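Serine protease inhibitor 2 (Anopheles gambiae, PDB 3PZF) inhibits clip-domain serine proteases such as CLIPB9 through a covalent complex, and so holds back melanization in the mosquito hemolymph. Local coordinates at residues F112-F117 with A175-V180; N143-A148 with V167-L172; G220-D225 with Q233-P238; F248-P253 with Q366-N371; N181-K186 with Q335-T340. All coordinates share one frame; numbering follows the deposited sequence. Where two conformers were deposited one is given.

Interaction 1. Residues F112-F117 with A175-V180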
# COMPACT_ATOMS: atom_id res chain seq x y z
N PHE A 112 -1.45 16.67 6.11
CA PHE A 112 -2.75 17.31 6.28
C PHE A 112 -2.68 18.69 5.62
O PHE A 112 -1.82 19.48 5.96
CB PHE A 112 -3.09 17.56 7.73
CG PHE A 112 -3.35 16.33 8.56
CD1 PHE A 112 -4.65 15.92 8.82
CD2 PHE A 112 -2.30 15.64 9.15
CE1 PHE A 112 -4.88 14.79 9.63
CE2 PHE A 112 -2.53 14.55 9.98
CZ PHE A 112 -3.83 14.14 10.22
N PHE A 113 -3.58 18.96 4.69
CA PHE A 113 -3.71 20.30 4.10
C PHE A 113 -4.91 20.99 4.76
O PHE A 113 -6.05 20.58 4.58
CB PHE A 113 -3.89 20.18 2.58
CG PHE A 113 -2.66 19.64 1.87
CD1 PHE A 113 -1.60 20.47 1.57
CD2 PHE A 113 -2.56 18.28 1.53
CE1 PHE A 113 -0.48 19.99 0.94
CE2 PHE A 113 -1.44 17.80 0.88
CZ PHE A 113 -0.39 18.65 0.59
N VAL A 114 -4.63 22.04 5.54
CA VAL A 114 -5.59 22.56 6.49
C VAL A 114 -5.97 23.95 6.04
O VAL A 114 -5.10 24.71 5.64
CB VAL A 114 -4.95 22.62 7.91
CG1 VAL A 114 -5.92 23.14 8.91
CG2 VAL A 114 -4.46 21.20 8.33
N ASP A 115 -7.27 24.27 6.08
CA ASP A 115 -7.78 25.58 5.65
C ASP A 115 -7.19 26.72 6.49
O ASP A 115 -6.78 26.50 7.63
CB ASP A 115 -9.32 25.61 5.72
CG ASP A 115 -9.94 26.65 4.77
OD1 ASP A 115 -9.22 27.25 3.95
OD2 ASP A 115 -11.17 26.84 4.82
N ASP A 116 -7.17 27.93 5.91
CA ASP A 116 -6.51 29.11 6.48
C ASP A 116 -6.87 29.35 7.92
O ASP A 116 -6.03 29.74 8.72
CB ASP A 116 -6.94 30.39 5.74
CG ASP A 116 -6.34 30.52 4.36
OD1 ASP A 116 -5.17 30.12 4.17
OD2 ASP A 116 -7.05 31.06 3.48
N PHE A 117 -8.15 29.18 8.24
CA PHE A 117 -8.69 29.69 9.50
C PHE A 117 -8.39 28.73 10.64
O PHE A 117 -8.58 29.06 11.81
CB PHE A 117 -10.20 29.90 9.37
CG PHE A 117 -10.98 28.62 9.37
CD1 PHE A 117 -11.43 28.07 10.55
CD2 PHE A 117 -11.26 27.97 8.17
CE1 PHE A 117 -12.14 26.87 10.55
CE2 PHE A 117 -11.97 26.79 8.16
CZ PHE A 117 -12.41 26.23 9.34
N ALA A 175 -14.15 21.24 1.30
CA ALA A 175 -13.12 20.71 2.20
C ALA A 175 -12.60 21.76 3.16
O ALA A 175 -12.56 22.95 2.85
CB ALA A 175 -11.96 20.12 1.40
N VAL A 176 -12.19 21.28 4.33
CA VAL A 176 -11.63 22.09 5.38
C VAL A 176 -10.28 21.48 5.79
O VAL A 176 -9.32 22.21 6.06
CB VAL A 176 -12.59 22.12 6.59
CG1 VAL A 176 -11.91 22.64 7.80
CG2 VAL A 176 -13.82 22.95 6.26
N ILE A 177 -10.21 20.16 5.81
CA ILE A 177 -8.96 19.44 6.06
C ILE A 177 -8.93 18.24 5.11
O ILE A 177 -9.87 17.45 5.09
CB ILE A 177 -8.83 18.95 7.52
CG1 ILE A 177 -8.69 20.14 8.48
CG2 ILE A 177 -7.63 18.00 7.66
CD1 ILE A 177 -8.70 19.75 9.92
N THR A 178 -7.88 18.13 4.30
CA THR A 178 -7.72 16.99 3.41
C THR A 178 -6.44 16.28 3.83
O THR A 178 -5.42 16.93 4.05
CB THR A 178 -7.61 17.41 1.94
OG1 THR A 178 -8.78 18.16 1.57
CG2 THR A 178 -7.55 16.19 1.02
N LEU A 179 -6.50 14.97 3.97
CA LEU A 179 -5.37 14.21 4.45
C LEU A 179 -4.92 13.42 3.24
O LEU A 179 -5.72 12.68 2.68
CB LEU A 179 -5.81 13.27 5.57
CG LEU A 179 -4.78 12.29 6.13
CD1 LEU A 179 -3.49 12.98 6.53
CD2 LEU A 179 -5.35 11.51 7.33
N VAL A 180 -3.65 13.56 2.85
CA VAL A 180 -3.16 12.98 1.60
C VAL A 180 -1.97 12.10 1.91
O VAL A 180 -1.10 12.50 2.66
CB VAL A 180 -2.71 14.10 0.62
CG1 VAL A 180 -2.16 13.49 -0.68
CG2 VAL A 180 -3.88 15.00 0.29
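The methyl CD1 of L179 sits squarely over the F112 ring, 3.6 Å from its centroid and 1° off the ring normal. L179 reaches it because its CG stands anti to the backbone N (chi1 174°), which lays the leucine alongside the phenylalanine, both pointing the same way. The rim of this ring meets a second bump: I177 CG2 lies in plane at the edge, 3.8 Å from F112 CD1. I177 CG1 in turn rests against V114 CG1, so four side chains interlock on one face of the sheet. Helix 45-58 packs on this face, L54 against F112 and L51 and I55 against L179. On the other face the F113 ring turns an edge to V180, its CD2 3.7 Å from V180 CG2, while I151 and W154 of helix 144-158 cover the pair. Strands 105-115 and 177-188, the second and third of serpin sheet A, run antiparallel. F113 and T178 form a hydrogen-bonded pair, with F113 N to T178 O at 2.8 Å and T178 N to F113 O at 3.1 Å; D115 N continues the series to V176 O (2.9 Å). Beyond it the F117 ring reaches back at about a right angle to V176. D115 OD1 accepts from Y141 N. Backbone bonds thus satisfy polar groups between mostly apolar side chains, and T178 OG1 is hydrogen-bonded to Y141 OH, consistent with burial between two helices.

Interaction 2. Residues N143-A148 with V167-L172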
# COMPACT_ATOMS: atom_id res chain seq x y z
N ASN A 143 -9.79 29.00 -2.67
CA ASN A 143 -9.15 29.02 -3.96
C ASN A 143 -8.76 27.59 -4.28
O ASN A 143 -7.59 27.22 -4.14
CB ASN A 143 -7.90 29.91 -3.92
CG ASN A 143 -7.27 30.10 -5.30
OD1 ASN A 143 -7.58 29.39 -6.27
ND2 ASN A 143 -6.36 31.07 -5.39
N PRO A 144 -9.73 26.77 -4.71
CA PRO A 144 -9.50 25.35 -4.97
C PRO A 144 -8.42 25.15 -6.03
O PRO A 144 -7.68 24.19 -5.99
CB PRO A 144 -10.85 24.85 -5.50
CG PRO A 144 -11.85 25.92 -5.14
CD PRO A 144 -11.09 27.20 -5.10
N THR A 145 -8.34 26.07 -6.98
CA THR A 145 -7.39 25.91 -8.07
C THR A 145 -5.96 26.01 -7.58
O THR A 145 -5.12 25.17 -7.91
CB THR A 145 -7.59 27.00 -9.12
OG1 THR A 145 -8.96 26.98 -9.54
CG2 THR A 145 -6.66 26.77 -10.29
N GLN A 146 -5.68 27.05 -6.81
CA GLN A 146 -4.36 27.20 -6.23
C GLN A 146 -4.05 26.04 -5.30
O GLN A 146 -2.93 25.54 -5.28
CB GLN A 146 -4.26 28.54 -5.49
CG GLN A 146 -3.31 28.57 -4.31
CD GLN A 146 -3.42 29.88 -3.53
OE1 GLN A 146 -3.82 29.90 -2.36
NE2 GLN A 146 -3.09 30.99 -4.19
N THR A 147 -5.07 25.60 -4.55
CA THR A 147 -4.89 24.55 -3.54
C THR A 147 -4.58 23.22 -4.21
O THR A 147 -3.67 22.52 -3.78
CB THR A 147 -6.14 24.41 -2.63
OG1 THR A 147 -6.42 25.67 -1.99
CG2 THR A 147 -5.90 23.34 -1.52
N ALA A 148 -5.32 22.89 -5.26
CA ALA A 148 -5.07 21.66 -6.02
C ALA A 148 -3.63 21.64 -6.54
O ALA A 148 -2.95 20.61 -6.47
CB ALA A 148 -6.06 21.52 -7.17
N VAL A 167 -5.54 15.31 -6.86
CA VAL A 167 -6.84 15.93 -6.69
C VAL A 167 -7.13 16.93 -7.81
O VAL A 167 -6.22 17.41 -8.48
CB VAL A 167 -6.97 16.69 -5.33
CG1 VAL A 167 -6.82 15.74 -4.14
CG2 VAL A 167 -5.97 17.85 -5.26
N THR A 168 -8.40 17.21 -8.03
CA THR A 168 -8.81 18.31 -8.91
C THR A 168 -9.53 19.34 -8.04
O THR A 168 -9.93 19.02 -6.93
CB THR A 168 -9.78 17.83 -10.00
OG1 THR A 168 -10.98 17.35 -9.39
CG2 THR A 168 -9.14 16.72 -10.84
N PRO A 169 -9.70 20.58 -8.53
CA PRO A 169 -10.48 21.52 -7.73
C PRO A 169 -11.82 20.93 -7.26
O PRO A 169 -12.25 21.20 -6.13
CB PRO A 169 -10.69 22.69 -8.70
CG PRO A 169 -9.46 22.66 -9.57
CD PRO A 169 -9.14 21.20 -9.75
N ASP A 170 -12.45 20.12 -8.10
CA ASP A 170 -13.77 19.57 -7.79
C ASP A 170 -13.74 18.62 -6.59
O ASP A 170 -14.72 18.53 -5.84
CB ASP A 170 -14.36 18.86 -9.02
CG ASP A 170 -15.01 19.82 -10.00
OD1 ASP A 170 -15.63 20.81 -9.54
OD2 ASP A 170 -14.90 19.60 -11.22
N SER A 171 -12.64 17.90 -6.41
CA SER A 171 -12.51 16.96 -5.30
C SER A 171 -12.17 17.65 -3.97
O SER A 171 -12.09 17.00 -2.93
CB SER A 171 -11.47 15.87 -5.62
OG SER A 171 -10.26 16.43 -6.08
N LEU A 172 -11.99 18.97 -4.01
CA LEU A 172 -11.72 19.78 -2.81
C LEU A 172 -12.96 20.57 -2.41
O LEU A 172 -12.94 21.30 -1.41
CB LEU A 172 -10.55 20.74 -3.06
CG LEU A 172 -9.21 20.06 -3.42
CD1 LEU A 172 -8.10 21.08 -3.61
CD2 LEU A 172 -8.84 19.05 -2.37
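P169 presents three consecutive ring carbons to the first turn of helix 144-158. Its CB touches P144 CB at 3.9 Å; CG comes next, 4.1 Å from T145 CA; and CD ends 4.0 Å from A148 CB, the methyl that looks out from the following turn. V167 CG2 and L172 CD1 also touch that methyl, each at 4.1 Å from A148 CB. L172 CD1 rests against the helix backbone, 3.7 Å from A148 N, and also touches T147 CG2 (3.8 Å). Helix 144-158 is the serpin helix F, which lies across sheet A, and segment 167-172 belongs to the connection that folds back past it toward strand 177-188. The helix start is fixed from within by N143, whose OD1 caps Q146 N at 3.1 Å, with the donor well above the carbonyl plane. Within segment 167-172, S171 OG donates to T168 O, in the carbonyl plane and on a lone pair, across the start of the 3-10 turn that carries P169.

Interaction 3. Residues G220-D225 with Q233-P238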
# COMPACT_ATOMS: atom_id res chain seq x y z
N GLY A 220 14.93 -19.80 -11.75
CA GLY A 220 15.70 -19.48 -10.56
C GLY A 220 15.29 -20.28 -9.35
O GLY A 220 14.41 -21.13 -9.42
N GLN A 221 15.98 -20.02 -8.25
CA GLN A 221 15.67 -20.63 -6.97
C GLN A 221 14.87 -19.62 -6.17
O GLN A 221 15.40 -18.56 -5.81
CB GLN A 221 16.96 -20.96 -6.23
CG GLN A 221 17.90 -21.87 -7.03
CD GLN A 221 17.53 -23.35 -6.97
OE1 GLN A 221 18.29 -24.21 -7.45
NE2 GLN A 221 16.38 -23.67 -6.38
N PHE A 222 13.60 -19.92 -5.91
CA PHE A 222 12.73 -18.97 -5.19
C PHE A 222 11.85 -19.71 -4.18
O PHE A 222 11.44 -20.83 -4.41
CB PHE A 222 11.80 -18.24 -6.15
CG PHE A 222 12.50 -17.55 -7.30
CD1 PHE A 222 13.13 -16.31 -7.08
CD2 PHE A 222 12.51 -18.10 -8.57
CE1 PHE A 222 13.79 -15.65 -8.13
CE2 PHE A 222 13.17 -17.46 -9.62
CZ PHE A 222 13.79 -16.23 -9.40
N TYR A 223 11.51 -19.04 -3.10
CA TYR A 223 10.46 -19.55 -2.22
C TYR A 223 9.16 -19.61 -3.00
O TYR A 223 8.75 -18.63 -3.66
CB TYR A 223 10.31 -18.69 -0.97
CG TYR A 223 11.41 -18.93 0.04
CD1 TYR A 223 11.22 -19.81 1.09
CD2 TYR A 223 12.63 -18.28 -0.06
CE1 TYR A 223 12.21 -20.04 2.02
CE2 TYR A 223 13.64 -18.50 0.87
CZ TYR A 223 13.42 -19.39 1.89
OH TYR A 223 14.40 -19.61 2.83
N TYR A 224 8.49 -20.75 -2.88
CA TYR A 224 7.37 -21.09 -3.74
C TYR A 224 6.51 -22.14 -3.05
O TYR A 224 7.02 -22.99 -2.29
CB TYR A 224 7.91 -21.64 -5.06
CG TYR A 224 6.86 -22.34 -5.86
CD1 TYR A 224 5.99 -21.63 -6.68
CD2 TYR A 224 6.71 -23.72 -5.78
CE1 TYR A 224 5.00 -22.28 -7.39
CE2 TYR A 224 5.73 -24.38 -6.48
CZ TYR A 224 4.89 -23.66 -7.29
OH TYR A 224 3.91 -24.32 -7.98
N ASP A 225 5.22 -22.11 -3.30
CA ASP A 225 4.38 -23.26 -2.97
C ASP A 225 3.12 -23.21 -3.82
O ASP A 225 2.69 -22.13 -4.21
CB ASP A 225 4.01 -23.30 -1.46
CG ASP A 225 3.34 -24.63 -1.05
OD1 ASP A 225 3.77 -25.69 -1.54
OD2 ASP A 225 2.35 -24.60 -0.30
N GLN A 233 -0.98 -20.57 -6.47
CA GLN A 233 0.46 -20.63 -6.33
C GLN A 233 0.94 -19.37 -5.69
O GLN A 233 0.39 -18.28 -5.93
CB GLN A 233 1.12 -20.80 -7.69
CG GLN A 233 0.96 -22.23 -8.29
CD GLN A 233 1.36 -22.23 -9.75
OE1 GLN A 233 0.71 -21.56 -10.57
NE2 GLN A 233 2.45 -22.94 -10.08
N ILE A 234 1.94 -19.49 -4.82
CA ILE A 234 2.53 -18.30 -4.25
C ILE A 234 4.02 -18.28 -4.53
O ILE A 234 4.70 -19.29 -4.40
CB ILE A 234 2.27 -18.25 -2.73
CG1 ILE A 234 0.75 -18.39 -2.48
CG2 ILE A 234 2.79 -16.97 -2.17
CD1 ILE A 234 0.35 -18.39 -1.01
N LEU A 235 4.54 -17.11 -4.89
CA LEU A 235 5.95 -16.94 -5.27
C LEU A 235 6.54 -15.71 -4.61
O LEU A 235 5.88 -14.68 -4.51
CB LEU A 235 6.05 -16.78 -6.81
CG LEU A 235 7.42 -16.38 -7.37
CD1 LEU A 235 8.39 -17.59 -7.41
CD2 LEU A 235 7.30 -15.82 -8.79
N ARG A 236 7.81 -15.80 -4.20
CA ARG A 236 8.52 -14.67 -3.62
C ARG A 236 9.69 -14.26 -4.50
O ARG A 236 10.57 -15.09 -4.76
CB ARG A 236 9.07 -15.08 -2.22
CG ARG A 236 10.02 -14.05 -1.59
CD ARG A 236 10.61 -14.66 -0.27
NE ARG A 236 11.60 -13.80 0.39
CZ ARG A 236 12.90 -13.84 0.15
NH1 ARG A 236 13.39 -14.69 -0.73
NH2 ARG A 236 13.72 -13.04 0.85
N LEU A 237 9.71 -13.00 -4.94
CA LEU A 237 10.88 -12.41 -5.62
C LEU A 237 11.45 -11.31 -4.73
O LEU A 237 10.81 -10.27 -4.55
CB LEU A 237 10.51 -11.79 -6.98
CG LEU A 237 9.88 -12.77 -7.97
CD1 LEU A 237 9.71 -12.02 -9.34
CD2 LEU A 237 10.72 -14.06 -8.11
N PRO A 238 12.64 -11.54 -4.18
CA PRO A 238 13.28 -10.57 -3.28
C PRO A 238 13.89 -9.39 -4.03
O PRO A 238 14.33 -9.55 -5.16
CB PRO A 238 14.39 -11.40 -2.64
CG PRO A 238 14.71 -12.45 -3.68
CD PRO A 238 13.39 -12.81 -4.24
O HOH W 1 12.30 -16.16 -3.17
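F222 packs against L237 and L235 on the tightly packed face of a beta hairpin, the first two strands of the serpin B sheet, which run antiparallel. L237 CD2 lies over one face of the F222 ring, offset toward the rim and 3.5 Å from CE1, and L235 CD1 presses on F222 CB at 3.7 Å. On this same face, Y224 reaches across to Q233. A chi1 of 165° swings the Y224 ring away from its own backbone N and along the sheet, until OH accepts a nearly straight bond from Q233 NE2 (2.9 Å, 175°). NE2 comes in at the ring edge, near its plane, and Y224 OH lies in the amide plane, although ring and amide stand 82° apart; the same NE2 also serves I367 O. D225 and I234 form a regular hydrogen-bonded pair nearby, with I234 N to D225 O at 2.8 Å. On the other face, where Y223 is partly exposed, the contact is looser. There Y223 and R236 lie side by side, ring and guanidinium almost perpendicular, and the arginine is paired with E381. R236 N still bonds directly to Y223 O, but the return bond is replaced by a water: it accepts from Y223 N and R236 NH1, and donates to R236 O at 2.6 Å.

Interaction 4. Residues F248-P253 with Q366-N371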
# COMPACT_ATOMS: atom_id res chain seq x y z
N PHE A 248 3.68 -12.92 -5.01
CA PHE A 248 2.63 -13.03 -6.02
C PHE A 248 1.75 -14.19 -5.63
O PHE A 248 2.26 -15.27 -5.32
CB PHE A 248 3.25 -13.34 -7.41
CG PHE A 248 4.22 -12.27 -7.88
CD1 PHE A 248 3.79 -11.27 -8.74
CD2 PHE A 248 5.53 -12.25 -7.41
CE1 PHE A 248 4.67 -10.28 -9.14
CE2 PHE A 248 6.41 -11.24 -7.82
CZ PHE A 248 5.98 -10.27 -8.70
N ILE A 249 0.44 -13.99 -5.64
CA ILE A 249 -0.51 -15.09 -5.41
C ILE A 249 -1.34 -15.27 -6.68
O ILE A 249 -2.13 -14.39 -7.02
CB ILE A 249 -1.44 -14.80 -4.23
CG1 ILE A 249 -0.60 -14.63 -2.94
CG2 ILE A 249 -2.49 -15.91 -4.07
CD1 ILE A 249 -1.42 -14.11 -1.71
N LEU A 250 -1.12 -16.41 -7.35
CA LEU A 250 -1.70 -16.67 -8.67
C LEU A 250 -2.72 -17.79 -8.50
O LEU A 250 -2.34 -18.95 -8.27
CB LEU A 250 -0.60 -17.10 -9.64
CG LEU A 250 -1.05 -17.57 -11.04
CD1 LEU A 250 -1.65 -16.42 -11.86
CD2 LEU A 250 0.12 -18.19 -11.78
N PRO A 251 -4.01 -17.46 -8.60
CA PRO A 251 -5.07 -18.47 -8.41
C PRO A 251 -4.87 -19.62 -9.41
O PRO A 251 -4.51 -19.35 -10.55
CB PRO A 251 -6.36 -17.69 -8.76
CG PRO A 251 -6.03 -16.24 -8.43
CD PRO A 251 -4.56 -16.09 -8.80
N ASN A 252 -5.02 -20.86 -8.98
CA ASN A 252 -5.01 -21.97 -9.91
C ASN A 252 -6.08 -21.71 -10.96
O ASN A 252 -7.01 -20.92 -10.74
CB ASN A 252 -5.31 -23.28 -9.16
CG ASN A 252 -4.28 -23.59 -8.08
OD1 ASN A 252 -3.10 -23.19 -8.13
ND2 ASN A 252 -4.73 -24.36 -7.10
N PRO A 253 -5.96 -22.36 -12.12
CA PRO A 253 -6.86 -22.03 -13.24
C PRO A 253 -8.34 -22.26 -12.90
O PRO A 253 -9.21 -21.64 -13.50
CB PRO A 253 -6.41 -22.99 -14.35
CG PRO A 253 -5.01 -23.36 -14.00
CD PRO A 253 -4.95 -23.37 -12.49
N GLN A 366 9.43 -26.27 -11.06
CA GLN A 366 8.01 -25.98 -10.90
C GLN A 366 7.73 -24.82 -11.86
O GLN A 366 8.62 -24.04 -12.13
CB GLN A 366 7.70 -25.52 -9.47
CG GLN A 366 8.16 -26.53 -8.40
CD GLN A 366 7.61 -27.91 -8.69
OE1 GLN A 366 8.35 -28.85 -9.05
NE2 GLN A 366 6.29 -28.03 -8.59
N ILE A 367 6.51 -24.71 -12.37
CA ILE A 367 6.20 -23.68 -13.37
C ILE A 367 5.19 -22.71 -12.80
O ILE A 367 4.12 -23.12 -12.40
CB ILE A 367 5.57 -24.28 -14.65
CG1 ILE A 367 6.53 -25.27 -15.29
CG2 ILE A 367 5.17 -23.16 -15.63
CD1 ILE A 367 7.83 -24.67 -15.69
N PHE A 368 5.54 -21.41 -12.79
CA PHE A 368 4.66 -20.36 -12.30
C PHE A 368 4.45 -19.44 -13.50
O PHE A 368 5.35 -18.72 -13.88
CB PHE A 368 5.35 -19.58 -11.19
CG PHE A 368 4.50 -18.50 -10.55
CD1 PHE A 368 3.77 -18.76 -9.41
CD2 PHE A 368 4.47 -17.19 -11.08
CE1 PHE A 368 3.02 -17.75 -8.78
CE2 PHE A 368 3.72 -16.20 -10.44
CZ PHE A 368 2.98 -16.50 -9.32
N ASN A 369 3.27 -19.49 -14.10
CA ASN A 369 3.04 -18.77 -15.36
C ASN A 369 1.85 -17.86 -15.18
O ASN A 369 0.70 -18.29 -15.34
CB ASN A 369 2.82 -19.75 -16.52
CG ASN A 369 2.56 -19.04 -17.86
OD1 ASN A 369 2.68 -17.80 -18.00
ND2 ASN A 369 2.19 -19.83 -18.87
N ALA A 370 2.12 -16.60 -14.82
CA ALA A 370 1.07 -15.66 -14.46
C ALA A 370 0.47 -15.00 -15.72
O ALA A 370 0.69 -13.83 -15.96
CB ALA A 370 1.63 -14.56 -13.52
N ASN A 371 -0.27 -15.77 -16.50
CA ASN A 371 -0.96 -15.20 -17.67
C ASN A 371 -2.47 -15.06 -17.42
O ASN A 371 -3.28 -15.09 -18.34
CB ASN A 371 -0.68 -16.06 -18.91
CG ASN A 371 -1.31 -17.44 -18.82
OD1 ASN A 371 -1.77 -17.86 -17.76
ND2 ASN A 371 -1.29 -18.17 -19.94
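The strands carrying L250 and F368 cross almost at a right angle (89°), their axes approaching no closer than 9.0 Å, so the contact is made by side chains. Strand 244-251 lies in the serpin B sheet; strand 366-369 follows the reactive-site loop and belongs to the C sheet, beside strand 277-295. The F368 ring bridges the gap. Its chi1 of -178° sets CG opposite the backbone N, and the ring projects from its strand until its tip, CZ, enters the notch between two alternate residues of strand 244-251, 3.6 Å from L250 CB and 3.7 Å from F248 CB. L250 then folds back over the ring: CD2 stands above the centre of one face, 4.1 Å from the centroid and 9° off the normal, a CH-pi contact. F248 offers mainly its CB here, since its own ring leads away toward L237 and L285. Where strand 366-369 ends, A370 forms the centre of an inverse gamma turn, closed by a weak bond from N371 N to N369 O, and the forked end of L250 lies against this turn. One methyl, CD1, lies 4.1 Å from A370 CB, while the other, CD2, is 3.6 Å from N369 O.

Interaction 5. Residues N181-K186 with Q335-T340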
# COMPACT_ATOMS: atom_id res chain seq x y z
N ASN A 181 -1.95 10.89 1.35
CA ASN A 181 -0.82 10.01 1.49
C ASN A 181 -0.39 9.46 0.13
O ASN A 181 -1.22 9.06 -0.67
CB ASN A 181 -1.15 8.84 2.41
CG ASN A 181 -0.05 7.80 2.45
OD1 ASN A 181 0.94 7.95 3.17
ND2 ASN A 181 -0.22 6.77 1.67
N VAL A 182 0.91 9.45 -0.10
CA VAL A 182 1.46 8.83 -1.30
C VAL A 182 2.66 7.98 -0.92
O VAL A 182 3.24 8.13 0.16
CB VAL A 182 1.87 9.86 -2.40
CG1 VAL A 182 0.64 10.62 -2.92
CG2 VAL A 182 2.89 10.85 -1.85
N ILE A 183 3.03 7.07 -1.81
CA ILE A 183 4.15 6.18 -1.55
C ILE A 183 4.88 5.97 -2.85
O ILE A 183 4.27 6.02 -3.92
CB ILE A 183 3.70 4.83 -0.99
CG1 ILE A 183 4.93 4.01 -0.58
CG2 ILE A 183 2.84 4.10 -2.04
CD1 ILE A 183 4.59 2.71 0.17
N TYR A 184 6.19 5.79 -2.77
CA TYR A 184 7.02 5.64 -3.97
C TYR A 184 8.08 4.61 -3.65
O TYR A 184 8.58 4.56 -2.51
CB TYR A 184 7.65 6.98 -4.36
CG TYR A 184 8.86 6.85 -5.26
CD1 TYR A 184 8.72 6.76 -6.64
CD2 TYR A 184 10.14 6.79 -4.73
CE1 TYR A 184 9.83 6.65 -7.47
CE2 TYR A 184 11.26 6.68 -5.54
CZ TYR A 184 11.10 6.61 -6.91
OH TYR A 184 12.21 6.49 -7.71
N PHE A 185 8.40 3.76 -4.62
CA PHE A 185 9.36 2.70 -4.37
C PHE A 185 10.16 2.37 -5.63
O PHE A 185 9.59 2.07 -6.67
CB PHE A 185 8.67 1.44 -3.89
CG PHE A 185 9.56 0.23 -3.90
CD1 PHE A 185 10.73 0.21 -3.15
CD2 PHE A 185 9.24 -0.88 -4.65
CE1 PHE A 185 11.56 -0.91 -3.16
CE2 PHE A 185 10.06 -2.01 -4.66
CZ PHE A 185 11.23 -2.01 -3.92
N LYS A 186 11.47 2.48 -5.50
CA LYS A 186 12.40 2.06 -6.52
C LYS A 186 13.28 0.98 -5.93
O LYS A 186 13.86 1.14 -4.84
CB LYS A 186 13.26 3.23 -6.98
CG LYS A 186 14.37 2.82 -7.95
CD LYS A 186 15.27 3.98 -8.33
CE LYS A 186 14.48 5.11 -8.98
N GLN A 335 -5.40 8.65 -1.08
CA GLN A 335 -4.14 7.95 -1.15
C GLN A 335 -3.84 7.64 -2.61
O GLN A 335 -4.75 7.28 -3.37
CB GLN A 335 -4.18 6.61 -0.38
CG GLN A 335 -2.89 5.83 -0.53
CD GLN A 335 -2.80 4.58 0.36
OE1 GLN A 335 -2.11 4.57 1.39
NE2 GLN A 335 -3.45 3.52 -0.08
N LYS A 336 -2.59 7.78 -3.02
CA LYS A 336 -2.22 7.35 -4.38
C LYS A 336 -0.89 6.62 -4.33
O LYS A 336 -0.02 6.94 -3.52
CB LYS A 336 -2.12 8.54 -5.33
CG LYS A 336 -1.88 8.13 -6.82
CD LYS A 336 -2.19 9.37 -7.76
CE LYS A 336 -2.25 8.95 -9.24
NZ LYS A 336 -2.71 10.08 -10.17
N ALA A 337 -0.76 5.62 -5.20
CA ALA A 337 0.45 4.79 -5.27
C ALA A 337 0.72 4.42 -6.72
O ALA A 337 -0.23 4.14 -7.44
CB ALA A 337 0.27 3.52 -4.46
N GLY A 338 1.98 4.41 -7.13
CA GLY A 338 2.33 3.87 -8.45
C GLY A 338 3.17 2.62 -8.27
O GLY A 338 3.85 2.46 -7.27
N ILE A 339 3.14 1.72 -9.24
CA ILE A 339 3.96 0.50 -9.14
C ILE A 339 4.36 0.14 -10.56
O ILE A 339 3.58 0.32 -11.48
CB ILE A 339 3.20 -0.66 -8.50
CG1 ILE A 339 4.12 -1.88 -8.22
CG2 ILE A 339 1.97 -1.03 -9.35
CD1 ILE A 339 5.23 -1.63 -7.15
N THR A 340 5.59 -0.34 -10.70
CA THR A 340 6.13 -0.83 -11.96
C THR A 340 6.88 -2.11 -11.67
O THR A 340 7.55 -2.20 -10.64
CB THR A 340 7.12 0.17 -12.53
OG1 THR A 340 6.47 1.45 -12.70
CG2 THR A 340 7.69 -0.33 -13.89
O HOH W 2 4.54 5.89 -6.69
O HOH W 3 6.45 3.75 -6.92
O HOH W 4 7.41 1.20 -8.40
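Q335 and N181 lie side by side, pointing the same way, with Q335 CG 3.6 Å from N181 ND2; T110 OG1 holds the other end of the asparagine amide, OD1. Next, K336 N makes the direct backbone hydrogen bond of this contact, to N181 O at 3.0 Å. K336 O faces V182 CA at 3.3 Å in a CA-H...O contact, while the lysine side chain leaves the interface for E165 O. A337 is the last residue to pack closely, its CB 3.6 Å from I183 CG2. These are the third and fifth strands of serpin sheet A, parallel neighbours in the native state, and the gap between them is where the cleaved reactive loop of inhibitory serpins enters as an extra strand. From G338 onward they part, and water fills the seam. A water takes the G338 N-H and donates to I183 O, 2.8 Å from the water oxygen, and G338 O accepts from a second water, itself held by F185 N at 3.0 Å. I339 turns its side chain to F288 and F290 of strand 277-295. At T340 a third water receives a weak bond from N and donates to F185 O at 2.9 Å, while T340 O and OG1 bind S346 and E347 of the hinge, the region required for binding the protease.

In the fold
Strand 177-188 joins interactions 1 and 5, whose centres lie 21 Å apart: strand 105-115 pairs along one edge of it, sampled by interaction 1, and strand 332-341 along the other, sampled by interaction 5. Interaction 2 is nested in the chain between the two halves of interaction 1 and touches it, L172 packing on T178. Interactions 3 and 4 form a second cluster, 11 Å apart and bonded through Q233 to L250 and I367, across the chain's centre from interactions 1 and 2. Interaction 5 lies between the clusters; along the chain it encloses interaction 3 and alternates with interaction 4. There, as in other inhibitory serpins, the sheet probably opens to take up the reactive loop.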